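Local coordinates for protein ethylbenzene dehydrogenase alpha-subunit (Aromatoleum aromaticum, PDB 2IVF) that is the molybdenum-containing subunit of a dehydrogenase of the molybdopterin oxidoreductase family, holding two pterin dinucleotide cofactors, a molybdenum atom and an iron-sulfur cluster, at residues Asn609-Lys614 against Ser640-Tyr645; Tyr603-Gln608 against Ile632-Thr637; Ile854-Leu859 against Phe920-Gln925. All coordinates share one frame; numbering follows the deposited sequence.

Contact 1: Asn609-Lys614 against Ser640-Tyr645. With MD1 (phosphoric acid 4-(2-amino-4-oxo-3,4,5,6,-tetrahydro-pteridin-6-yl)-2-hydroxy-3,4-dimercapto-but-3-en-yl ester guanylate ester), chain N.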
# COMPACT_ATOMS: atom_id res chain seq x y z
N ASN A 609 -10.61 -14.28 4.33
CA ASN A 609 -11.50 -13.36 5.06
C ASN A 609 -12.75 -13.21 4.21
O ASN A 609 -12.87 -12.24 3.51
CB ASN A 609 -10.70 -12.04 5.21
CG ASN A 609 -11.36 -10.99 6.08
OD1 ASN A 609 -12.34 -11.24 6.78
ND2 ASN A 609 -10.82 -9.80 6.05
N PRO A 610 -13.65 -14.21 4.20
CA PRO A 610 -14.77 -14.23 3.23
C PRO A 610 -15.71 -13.05 3.33
O PRO A 610 -16.32 -12.65 2.34
CB PRO A 610 -15.52 -15.54 3.55
CG PRO A 610 -15.14 -15.92 4.92
CD PRO A 610 -13.70 -15.37 5.10
N MET A 611 -15.84 -12.47 4.53
CA MET A 611 -16.75 -11.35 4.68
C MET A 611 -16.42 -10.18 3.75
O MET A 611 -17.33 -9.43 3.40
CB MET A 611 -16.82 -10.88 6.11
CG MET A 611 -17.45 -11.89 7.03
SD MET A 611 -19.22 -12.27 6.67
CE MET A 611 -19.96 -10.70 7.01
N ARG A 612 -15.16 -9.97 3.38
CA ARG A 612 -14.86 -9.00 2.28
C ARG A 612 -14.43 -9.65 0.94
O ARG A 612 -14.61 -9.07 -0.14
CB ARG A 612 -13.82 -7.96 2.69
CG ARG A 612 -12.52 -8.52 3.20
CD ARG A 612 -11.36 -7.71 2.75
NE ARG A 612 -11.22 -7.76 1.30
CZ ARG A 612 -10.34 -8.49 0.62
NH1 ARG A 612 -9.47 -9.30 1.24
NH2 ARG A 612 -10.33 -8.44 -0.70
N ARG A 613 -13.82 -10.82 1.00
CA ARG A 613 -13.28 -11.45 -0.19
C ARG A 613 -14.37 -11.99 -1.09
O ARG A 613 -14.35 -11.72 -2.30
CB ARG A 613 -12.34 -12.61 0.15
CG ARG A 613 -11.75 -13.22 -1.13
CD ARG A 613 -11.33 -14.64 -0.99
NE ARG A 613 -10.08 -14.74 -0.24
CZ ARG A 613 -9.32 -15.83 -0.23
NH1 ARG A 613 -9.69 -16.89 -0.92
NH2 ARG A 613 -8.19 -15.87 0.47
N LYS A 614 -15.32 -12.75 -0.54
CA LYS A 614 -16.44 -13.23 -1.37
C LYS A 614 -17.31 -12.08 -1.80
O LYS A 614 -17.73 -11.25 -0.99
CB LYS A 614 -17.32 -14.28 -0.70
CG LYS A 614 -16.89 -15.72 -0.93
CD LYS A 614 -15.48 -15.97 -0.46
CE LYS A 614 -15.22 -17.48 -0.37
NZ LYS A 614 -13.77 -17.82 -0.18
N SER A 640 -9.88 -10.29 12.18
CA SER A 640 -10.51 -9.97 10.90
C SER A 640 -12.00 -9.92 11.07
O SER A 640 -12.54 -10.42 12.04
CB SER A 640 -10.16 -11.04 9.85
OG SER A 640 -10.79 -12.26 10.12
N SER A 641 -12.68 -9.30 10.11
CA SER A 641 -14.11 -9.25 10.13
C SER A 641 -14.69 -10.64 10.12
O SER A 641 -15.71 -10.89 10.79
CB SER A 641 -14.63 -8.42 8.94
OG SER A 641 -14.29 -9.02 7.73
N SER A 642 -14.06 -11.57 9.39
CA SER A 642 -14.58 -12.95 9.35
C SER A 642 -14.35 -13.74 10.64
O SER A 642 -15.21 -14.54 11.04
CB SER A 642 -14.05 -13.75 8.13
OG SER A 642 -14.27 -13.01 6.94
N ALA A 643 -13.20 -13.52 11.27
CA ALA A 643 -12.88 -14.11 12.58
C ALA A 643 -13.88 -13.70 13.64
O ALA A 643 -14.12 -14.44 14.59
CB ALA A 643 -11.42 -13.73 13.01
N MET A 644 -14.46 -12.51 13.50
CA MET A 644 -15.50 -12.05 14.42
C MET A 644 -16.71 -12.96 14.43
O MET A 644 -17.49 -12.95 15.38
CB MET A 644 -15.87 -10.60 14.13
CG MET A 644 -14.75 -9.65 14.61
SD MET A 644 -14.63 -9.63 16.41
CE MET A 644 -16.18 -8.84 16.91
N TYR A 645 -16.89 -13.75 13.37
CA TYR A 645 -18.00 -14.69 13.31
C TYR A 645 -17.61 -16.11 13.64
O TYR A 645 -18.45 -17.00 13.61
CB TYR A 645 -18.60 -14.69 11.90
CG TYR A 645 -19.28 -13.42 11.57
CD1 TYR A 645 -18.55 -12.36 11.07
CD2 TYR A 645 -20.66 -13.24 11.77
CE1 TYR A 645 -19.14 -11.18 10.77
CE2 TYR A 645 -21.26 -12.02 11.44
CZ TYR A 645 -20.46 -11.01 10.93
OH TYR A 645 -20.96 -9.76 10.57
PB MD1 N . -7.89 -12.54 1.66
O3B MD1 N . -7.29 -11.30 2.43
O1B MD1 N . -6.77 -13.50 1.44
O2B MD1 N . -9.21 -12.96 2.18
O3A MD1 N . -8.22 -11.90 0.24
C10 MD1 N . -7.27 -11.87 -0.84
C11 MD1 N . -7.94 -11.01 -1.90
O11 MD1 N . -7.74 -9.64 -1.41
C12 MD1 N . -7.24 -11.15 -3.22
S12 MD1 N . -5.67 -11.82 -3.34
C13 MD1 N . -7.80 -10.69 -4.38
S13 MD1 N . -7.02 -10.79 -5.87
C14 MD1 N . -9.16 -10.09 -4.43
N15 MD1 N . -9.29 -8.74 -4.87
C16 MD1 N . -10.50 -8.09 -4.81
C15 MD1 N . -10.57 -6.83 -5.38
O14 MD1 N . -9.57 -6.30 -5.94
N17 MD1 N . -11.76 -6.20 -5.22
C17 MD1 N . -12.84 -6.82 -4.60
N16 MD1 N . -13.97 -6.11 -4.53
N18 MD1 N . -12.75 -8.06 -4.11
C20 MD1 N . -11.61 -8.70 -4.21
N8 MD1 N . -11.52 -9.97 -3.76
C7 MD1 N . -10.32 -10.76 -3.74
PA MD1 N . -7.50 -10.72 3.91
O1A MD1 N . -6.26 -9.93 4.19
O2A MD1 N . -8.79 -9.99 3.94
O5' MD1 N . -7.59 -11.97 4.88
C5' MD1 N . -6.38 -12.68 5.09
C4' MD1 N . -6.17 -12.87 6.54
O4' MD1 N . -4.86 -13.43 6.62
C1' MD1 N . -4.36 -13.00 7.88
N9 MD1 N . -2.91 -13.10 8.03
C4 MD1 N . -2.32 -14.04 8.75
N3 MD1 N . -2.86 -15.06 9.45
C2 MD1 N . -2.08 -15.92 10.11
N2 MD1 N . -2.62 -16.96 10.80
N1 MD1 N . -0.72 -15.68 10.12
C6 MD1 N . -0.10 -14.66 9.44
O6 MD1 N . 1.13 -14.58 9.46
C5 MD1 N . -0.93 -13.80 8.70
N7 MD1 N . -0.74 -12.72 7.96
C8 MD1 N . -1.94 -12.31 7.55
C2' MD1 N . -4.78 -11.53 7.98
O2' MD1 N . -4.86 -11.04 9.33
C3' MD1 N . -6.12 -11.49 7.22
O3' MD1 N . -7.25 -11.35 8.12
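N609 reaches S642 through its amide oxygen, and its side chain is worth following outward from the backbone. CB lies against the cofactor MD1, 3.1 Å from the phosphate oxygen O2A. With CG swung anti to the backbone N (chi1 -173°), the amide splits between two partners. OD1 turns to the loop 640-645, where it takes two hydrogen bonds from one residue: S642 OG donates at 2.6 Å, in the carbonyl plane and on a lone pair, while S642 N comes in at 3.1 Å, tilted out of that plane. ND2 donates to MD1 O2A at 2.9 Å and also to D922, which in turn bonds S641 OG. Bonds at both ends of the amide should fix its rotation.

S642 OG does double duty. Having given its proton to N609 OD1, it accepts from M611 N at 2.9 Å in a nearly straight bond (166°), so a backbone N-H in the first turn of helix 610-613 is satisfied by the neighbouring loop. That short helix follows strand 602-606, a parallel strand of the sheet, after a three-residue turn, and the cofactor's diphosphate lies beside it. N609 N adds a weak bond to O2B, and R612 and R613 continue the grip: R612 NH1 meets O2A, its NH2 meets O11 of MD1, and R613 NH2 bonds O1B at 2.9 Å.

On the loop side, S640 OG accepts from A643 N, an ST motif that shapes the start of the 3-10 segment 643-645. Farther along, M611 bends at chi2 and chi3 and crosses Y645 at about a right angle. Its SD stands 4.6 Å from the Y645 ring centroid, an oblique Met-aromatic contact, and its methyl CE packs 3.9 Å from Y645 CE1.

Contact 2: Tyr603-Gln608 against Ile632-Thr637. With MD1 (phosphoric acid 4-(2-amino-4-oxo-3,4,5,6,-tetrahydro-pteridin-6-yl)-2-hydroxy-3,4-dimercapto-but-3-en-yl ester guanylate ester), chain N.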
# COMPACT_ATOMS: atom_id res chain seq x y z
N TYR A 603 -15.52 -25.34 9.10
CA TYR A 603 -15.05 -24.35 8.17
C TYR A 603 -13.86 -23.73 8.78
O TYR A 603 -13.95 -23.19 9.86
CB TYR A 603 -16.14 -23.33 7.93
CG TYR A 603 -15.79 -22.27 6.95
CD1 TYR A 603 -15.11 -21.10 7.37
CD2 TYR A 603 -16.13 -22.39 5.61
CE1 TYR A 603 -14.81 -20.12 6.46
CE2 TYR A 603 -15.85 -21.40 4.71
CZ TYR A 603 -15.19 -20.27 5.14
OH TYR A 603 -14.89 -19.29 4.23
N MET A 604 -12.73 -23.82 8.08
CA MET A 604 -11.47 -23.32 8.58
C MET A 604 -11.08 -22.05 7.86
O MET A 604 -11.00 -22.01 6.63
CB MET A 604 -10.39 -24.38 8.37
CG MET A 604 -9.03 -23.96 8.73
SD MET A 604 -7.98 -25.40 8.72
CE MET A 604 -6.36 -24.68 8.88
N LEU A 605 -10.85 -21.00 8.64
CA LEU A 605 -10.35 -19.70 8.14
C LEU A 605 -8.85 -19.66 8.36
O LEU A 605 -8.38 -19.74 9.50
CB LEU A 605 -11.02 -18.55 8.89
CG LEU A 605 -12.50 -18.29 8.66
CD1 LEU A 605 -13.09 -17.52 9.85
CD2 LEU A 605 -12.65 -17.50 7.37
N LEU A 606 -8.11 -19.58 7.26
CA LEU A 606 -6.66 -19.48 7.28
C LEU A 606 -6.28 -18.65 6.07
O LEU A 606 -6.65 -19.00 4.93
CB LEU A 606 -6.02 -20.86 7.18
CG LEU A 606 -4.50 -20.86 6.94
CD1 LEU A 606 -3.72 -20.25 8.14
CD2 LEU A 606 -4.08 -22.32 6.64
N SER A 607 -5.64 -17.52 6.32
CA SER A 607 -5.26 -16.58 5.25
C SER A 607 -6.44 -16.32 4.27
O SER A 607 -6.28 -16.28 3.04
CB SER A 607 -4.01 -17.06 4.52
OG SER A 607 -2.99 -17.37 5.47
N GLN A 608 -7.60 -16.09 4.86
CA GLN A 608 -8.79 -15.86 4.09
C GLN A 608 -9.81 -15.15 4.96
O GLN A 608 -9.91 -15.41 6.16
CB GLN A 608 -9.33 -17.19 3.60
CG GLN A 608 -10.35 -17.06 2.49
CD GLN A 608 -11.80 -17.34 2.89
OE1 GLN A 608 -12.71 -16.75 2.27
NE2 GLN A 608 -12.04 -18.24 3.91
N ILE A 632 -16.79 -22.94 13.14
CA ILE A 632 -16.02 -22.05 12.34
C ILE A 632 -14.83 -21.72 13.18
O ILE A 632 -14.99 -21.23 14.30
CB ILE A 632 -16.79 -20.75 12.04
CG1 ILE A 632 -18.11 -21.09 11.38
CG2 ILE A 632 -15.93 -19.86 11.18
CD1 ILE A 632 -19.08 -19.88 11.13
N PHE A 633 -13.64 -22.01 12.67
CA PHE A 633 -12.45 -21.67 13.43
C PHE A 633 -11.45 -20.97 12.55
O PHE A 633 -11.37 -21.21 11.34
CB PHE A 633 -11.85 -22.89 14.14
CG PHE A 633 -11.25 -23.93 13.21
CD1 PHE A 633 -12.05 -24.83 12.54
CD2 PHE A 633 -9.87 -24.02 13.03
CE1 PHE A 633 -11.50 -25.83 11.73
CE2 PHE A 633 -9.33 -24.99 12.18
CZ PHE A 633 -10.14 -25.88 11.54
N ALA A 634 -10.72 -20.06 13.17
CA ALA A 634 -9.80 -19.22 12.48
C ALA A 634 -8.42 -19.39 13.06
O ALA A 634 -8.26 -19.46 14.30
CB ALA A 634 -10.21 -17.79 12.59
N LEU A 635 -7.44 -19.43 12.16
CA LEU A 635 -6.04 -19.35 12.52
C LEU A 635 -5.59 -17.98 12.09
O LEU A 635 -5.33 -17.75 10.90
CB LEU A 635 -5.22 -20.41 11.82
CG LEU A 635 -5.22 -21.77 12.46
CD1 LEU A 635 -6.53 -22.42 12.20
CD2 LEU A 635 -4.04 -22.63 11.92
N GLU A 636 -5.55 -17.07 13.06
CA GLU A 636 -5.34 -15.67 12.79
C GLU A 636 -4.29 -15.02 13.65
O GLU A 636 -4.04 -15.39 14.81
CB GLU A 636 -6.67 -14.92 12.96
CG GLU A 636 -7.43 -14.63 11.68
CD GLU A 636 -6.80 -13.66 10.73
OE1 GLU A 636 -5.69 -13.09 10.99
OE2 GLU A 636 -7.44 -13.45 9.68
N THR A 637 -3.69 -13.99 13.08
CA THR A 637 -2.87 -13.07 13.82
C THR A 637 -3.67 -11.86 14.23
O THR A 637 -3.30 -11.12 15.14
CB THR A 637 -1.72 -12.55 12.94
OG1 THR A 637 -2.28 -12.06 11.72
CG2 THR A 637 -0.75 -13.69 12.63
PB MD1 N . -7.89 -12.54 1.66
O3B MD1 N . -7.29 -11.30 2.43
O1B MD1 N . -6.77 -13.50 1.44
O2B MD1 N . -9.21 -12.96 2.18
O3A MD1 N . -8.22 -11.90 0.24
C10 MD1 N . -7.27 -11.87 -0.84
C11 MD1 N . -7.94 -11.01 -1.90
O11 MD1 N . -7.74 -9.64 -1.41
C12 MD1 N . -7.24 -11.15 -3.22
S12 MD1 N . -5.67 -11.82 -3.34
C13 MD1 N . -7.80 -10.69 -4.38
S13 MD1 N . -7.02 -10.79 -5.87
C14 MD1 N . -9.16 -10.09 -4.43
N15 MD1 N . -9.29 -8.74 -4.87
C16 MD1 N . -10.50 -8.09 -4.81
C15 MD1 N . -10.57 -6.83 -5.38
O14 MD1 N . -9.57 -6.30 -5.94
N17 MD1 N . -11.76 -6.20 -5.22
C17 MD1 N . -12.84 -6.82 -4.60
N16 MD1 N . -13.97 -6.11 -4.53
N18 MD1 N . -12.75 -8.06 -4.11
C20 MD1 N . -11.61 -8.70 -4.21
N8 MD1 N . -11.52 -9.97 -3.76
C7 MD1 N . -10.32 -10.76 -3.74
PA MD1 N . -7.50 -10.72 3.91
O1A MD1 N . -6.26 -9.93 4.19
O2A MD1 N . -8.79 -9.99 3.94
O5' MD1 N . -7.59 -11.97 4.88
C5' MD1 N . -6.38 -12.68 5.09
C4' MD1 N . -6.17 -12.87 6.54
O4' MD1 N . -4.86 -13.43 6.62
C1' MD1 N . -4.36 -13.00 7.88
N9 MD1 N . -2.91 -13.10 8.03
C4 MD1 N . -2.32 -14.04 8.75
N3 MD1 N . -2.86 -15.06 9.45
C2 MD1 N . -2.08 -15.92 10.11
N2 MD1 N . -2.62 -16.96 10.80
N1 MD1 N . -0.72 -15.68 10.12
C6 MD1 N . -0.10 -14.66 9.44
O6 MD1 N . 1.13 -14.58 9.46
C5 MD1 N . -0.93 -13.80 8.70
N7 MD1 N . -0.74 -12.72 7.96
C8 MD1 N . -1.94 -12.31 7.55
C2' MD1 N . -4.78 -11.53 7.98
O2' MD1 N . -4.86 -11.04 9.33
C3' MD1 N . -6.12 -11.49 7.22
O3' MD1 N . -7.25 -11.35 8.12
O HOH W 1 -5.31 -16.12 8.82
O HOH W 2 -9.80 -14.34 8.84
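Y603 starts the pairing with I632: its carbonyl O receives F633 N at 3.1 Å, and its ring lies obliquely against I632 CG2. The phenol OH accepts from Q608 NE2 and also bonds D189. The side chains of M604 and F633 share the other face of the sheet, and M604 CA lies over one face of the F633 ring, a CH-pi contact 4.2 Å from the centroid. With CG lodged between its backbone N and carbonyl carbon (chi1 68°), F633 turns its ring over strand 603-606, where M604 CB comes within 3.5 Å of F633 CZ, while the extended M604 chain carries CE on to L635 CD1.

L605 uses both its backbone N and its O on the partner strand, L605 N to F633 O and L635 N to L605 O, each 2.8 Å long and almost straight. These are neighbouring parallel strands of a mixed sheet, and their C-terminal ends open onto the cofactor, as in nucleotide-binding alpha/beta folds. L606 CD1 rests on L635 CB. Beyond it the chains diverge, and a water bridges S607 N to L635 O, which also accepts from MD1 N2 on the guanine. A second water joins Q608 O to E636 OE2; the E636 carboxylate takes the ribose hydroxyls, O2' on OE1 and O3' on OE2 (2.6 Å).

Contact 3: Ile854-Leu859 against Phe920-Gln925. With MD1 (phosphoric acid 4-(2-amino-4-oxo-3,4,5,6,-tetrahydro-pteridin-6-yl)-2-hydroxy-3,4-dimercapto-but-3-en-yl ester guanylate ester), chain N.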
# COMPACT_ATOMS: atom_id res chain seq x y z
N ILE A 854 -1.54 -4.44 2.67
CA ILE A 854 -1.47 -5.67 1.86
C ILE A 854 -2.72 -6.47 2.30
O ILE A 854 -2.82 -7.01 3.43
CB ILE A 854 -0.16 -6.46 2.03
CG1 ILE A 854 1.05 -5.56 1.72
CG2 ILE A 854 -0.14 -7.66 1.14
CD1 ILE A 854 1.10 -5.00 0.25
N HIS A 855 -3.71 -6.52 1.41
CA HIS A 855 -5.02 -7.05 1.78
C HIS A 855 -5.50 -6.40 3.07
O HIS A 855 -5.40 -5.18 3.17
CB HIS A 855 -4.95 -8.58 1.81
CG HIS A 855 -4.41 -9.10 0.55
ND1 HIS A 855 -5.15 -9.11 -0.60
CD2 HIS A 855 -3.15 -9.44 0.20
CE1 HIS A 855 -4.38 -9.53 -1.60
NE2 HIS A 855 -3.16 -9.74 -1.14
N SER A 856 -5.96 -7.16 4.09
CA SER A 856 -6.44 -6.54 5.33
C SER A 856 -5.39 -6.54 6.43
O SER A 856 -5.68 -6.15 7.57
CB SER A 856 -7.71 -7.24 5.85
OG SER A 856 -8.71 -7.32 4.85
N THR A 857 -4.20 -7.01 6.11
CA THR A 857 -3.12 -7.19 7.08
C THR A 857 -2.86 -5.93 7.89
O THR A 857 -2.61 -6.02 9.11
CB THR A 857 -1.85 -7.67 6.36
OG1 THR A 857 -2.15 -8.97 5.87
CG2 THR A 857 -0.62 -7.74 7.28
N HIS A 858 -2.98 -4.78 7.23
CA HIS A 858 -2.67 -3.48 7.84
C HIS A 858 -3.89 -2.55 7.93
O HIS A 858 -3.77 -1.35 8.36
CB HIS A 858 -1.59 -2.77 7.04
CG HIS A 858 -0.45 -3.65 6.64
ND1 HIS A 858 -0.47 -4.42 5.51
CD2 HIS A 858 0.73 -3.90 7.25
CE1 HIS A 858 0.65 -5.12 5.44
NE2 HIS A 858 1.41 -4.79 6.46
N LEU A 859 -5.05 -3.07 7.55
CA LEU A 859 -6.26 -2.26 7.56
C LEU A 859 -6.79 -2.01 8.95
O LEU A 859 -7.64 -1.12 9.17
CB LEU A 859 -7.34 -2.87 6.64
CG LEU A 859 -7.13 -2.73 5.15
CD1 LEU A 859 -8.36 -3.33 4.37
CD2 LEU A 859 -6.78 -1.25 4.74
N PHE A 920 -10.33 -2.01 -1.74
CA PHE A 920 -11.10 -2.73 -0.73
C PHE A 920 -10.71 -2.45 0.70
O PHE A 920 -9.59 -1.99 0.98
CB PHE A 920 -11.19 -4.23 -1.00
CG PHE A 920 -9.90 -4.98 -0.94
CD1 PHE A 920 -9.29 -5.21 0.27
CD2 PHE A 920 -9.34 -5.52 -2.08
CE1 PHE A 920 -8.14 -5.93 0.34
CE2 PHE A 920 -8.16 -6.26 -2.01
CZ PHE A 920 -7.59 -6.49 -0.82
N TRP A 921 -11.65 -2.73 1.60
CA TRP A 921 -11.50 -2.50 3.02
C TRP A 921 -12.02 -3.74 3.74
O TRP A 921 -12.81 -4.52 3.16
CB TRP A 921 -12.34 -1.28 3.45
CG TRP A 921 -11.89 -0.03 2.73
CD1 TRP A 921 -12.46 0.51 1.62
CD2 TRP A 921 -10.75 0.76 3.04
NE1 TRP A 921 -11.77 1.66 1.24
CE2 TRP A 921 -10.72 1.84 2.10
CE3 TRP A 921 -9.81 0.74 4.06
CZ2 TRP A 921 -9.73 2.81 2.11
CZ3 TRP A 921 -8.84 1.69 4.07
CH2 TRP A 921 -8.79 2.71 3.11
N ASP A 922 -11.61 -3.93 4.99
CA ASP A 922 -12.14 -5.05 5.74
C ASP A 922 -13.55 -4.71 6.13
O ASP A 922 -13.86 -3.55 6.35
CB ASP A 922 -11.27 -5.35 6.96
CG ASP A 922 -11.38 -6.78 7.44
OD1 ASP A 922 -12.31 -7.54 7.03
OD2 ASP A 922 -10.52 -7.11 8.30
N ALA A 923 -14.40 -5.73 6.24
CA ALA A 923 -15.84 -5.51 6.43
C ALA A 923 -16.24 -4.76 7.71
O ALA A 923 -17.18 -3.97 7.70
CB ALA A 923 -16.61 -6.79 6.32
N HIS A 924 -15.51 -4.98 8.81
CA HIS A 924 -15.85 -4.32 10.08
C HIS A 924 -15.27 -2.90 10.17
O HIS A 924 -15.28 -2.25 11.25
CB HIS A 924 -15.52 -5.20 11.29
CG HIS A 924 -14.09 -5.65 11.38
ND1 HIS A 924 -13.16 -5.42 10.39
CD2 HIS A 924 -13.46 -6.36 12.35
CE1 HIS A 924 -12.01 -5.95 10.76
NE2 HIS A 924 -12.16 -6.52 11.94
N GLN A 925 -14.77 -2.40 9.04
CA GLN A 925 -14.47 -0.97 8.90
C GLN A 925 -15.66 -0.16 8.39
O GLN A 925 -15.60 1.08 8.28
CB GLN A 925 -13.31 -0.74 7.94
CG GLN A 925 -12.02 -1.44 8.34
CD GLN A 925 -10.89 -1.07 7.42
OE1 GLN A 925 -10.52 -1.84 6.50
NE2 GLN A 925 -10.32 0.10 7.66
PB MD1 N . -7.89 -12.54 1.66
O3B MD1 N . -7.29 -11.30 2.43
O1B MD1 N . -6.77 -13.50 1.44
O2B MD1 N . -9.21 -12.96 2.18
O3A MD1 N . -8.22 -11.90 0.24
C10 MD1 N . -7.27 -11.87 -0.84
C11 MD1 N . -7.94 -11.01 -1.90
O11 MD1 N . -7.74 -9.64 -1.41
C12 MD1 N . -7.24 -11.15 -3.22
S12 MD1 N . -5.67 -11.82 -3.34
C13 MD1 N . -7.80 -10.69 -4.38
S13 MD1 N . -7.02 -10.79 -5.87
C14 MD1 N . -9.16 -10.09 -4.43
N15 MD1 N . -9.29 -8.74 -4.87
C16 MD1 N . -10.50 -8.09 -4.81
C15 MD1 N . -10.57 -6.83 -5.38
O14 MD1 N . -9.57 -6.30 -5.94
N17 MD1 N . -11.76 -6.20 -5.22
C17 MD1 N . -12.84 -6.82 -4.60
N16 MD1 N . -13.97 -6.11 -4.53
N18 MD1 N . -12.75 -8.06 -4.11
C20 MD1 N . -11.61 -8.70 -4.21
N8 MD1 N . -11.52 -9.97 -3.76
C7 MD1 N . -10.32 -10.76 -3.74
PA MD1 N . -7.50 -10.72 3.91
O1A MD1 N . -6.26 -9.93 4.19
O2A MD1 N . -8.79 -9.99 3.94
O5' MD1 N . -7.59 -11.97 4.88
C5' MD1 N . -6.38 -12.68 5.09
C4' MD1 N . -6.17 -12.87 6.54
O4' MD1 N . -4.86 -13.43 6.62
C1' MD1 N . -4.36 -13.00 7.88
N9 MD1 N . -2.91 -13.10 8.03
C4 MD1 N . -2.32 -14.04 8.75
N3 MD1 N . -2.86 -15.06 9.45
C2 MD1 N . -2.08 -15.92 10.11
N2 MD1 N . -2.62 -16.96 10.80
N1 MD1 N . -0.72 -15.68 10.12
C6 MD1 N . -0.10 -14.66 9.44
O6 MD1 N . 1.13 -14.58 9.46
C5 MD1 N . -0.93 -13.80 8.70
N7 MD1 N . -0.74 -12.72 7.96
C8 MD1 N . -1.94 -12.31 7.55
C2' MD1 N . -4.78 -11.53 7.98
O2' MD1 N . -4.86 -11.04 9.33
C3' MD1 N . -6.12 -11.49 7.22
O3' MD1 N . -7.25 -11.35 8.12
O HOH W 3 -7.47 1.23 7.79
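L859 pushes its branched end into the bend of segment 920-925, crossing both W921 and Q925 at about a right angle. CD2 sits 3.7 Å from W921 CZ3, oblique to the indole, while CD1 lies 3.4 Å from D922 N. The amide of Q925 comes in across the base of the leucine, beside CB and CD1. Its OE1 comes within 3.3 Å of L859 CB and accepts a hydrogen bond from D922 N (2.8 Å), which ties the bend together. Its NE2 is close to L859 O at a poor angle; a water links them instead, donating to that carbonyl and accepting a weak bond from NE2.

At the other end, the rings of H855 and F920 meet rim to rim, their planes 20° apart, with neither over the other's face. A chi1 of 65°, which tucks CG in over the main chain, carries the F920 phenyl toward H855, and its CZ comes 3.6 Å from H855 ND1. Both rings reach the same oxygen of MD1: ND1 hydrogen-bonds O11 at 2.8 Å, and F920 CZ touches it. Between these ends, S856 straddles a phosphate of MD1, its N giving to O1A and its OG to O2A, while its CB packs against D922 OD2. That carboxylate, bonded most strongly to S641, also forms a salt bridge with R638.

The type II' turn 854-857 and the bend at 920-925 are loops of the molybdopterin dinucleotide binding domain, a family of the double-psi beta-barrel clan, following strands 843-846 and 915-917, which pair in parallel; helix 610-613 touches both through R612.

From the N terminus, strand 602-606 is followed closely by helix 610-613, so contacts 2 and 1 begin back to back. Contact 2 closes first, when strand 631-636 returns beside 602-606; contact 1 closes just after it, when the following loop reaches the helix. Their segments alternate, so the two loops cross rather than nest. Contact 3 comes later, in series, closing the 60 residues between 859 and 920 within the dinucleotide binding domain. D922 joins it to contact 1 through N609 and S641, bringing that domain against the molybdopterin oxidoreductase part of the chain. Contacts 2 and 3 do not touch each other, but all three meet MD1.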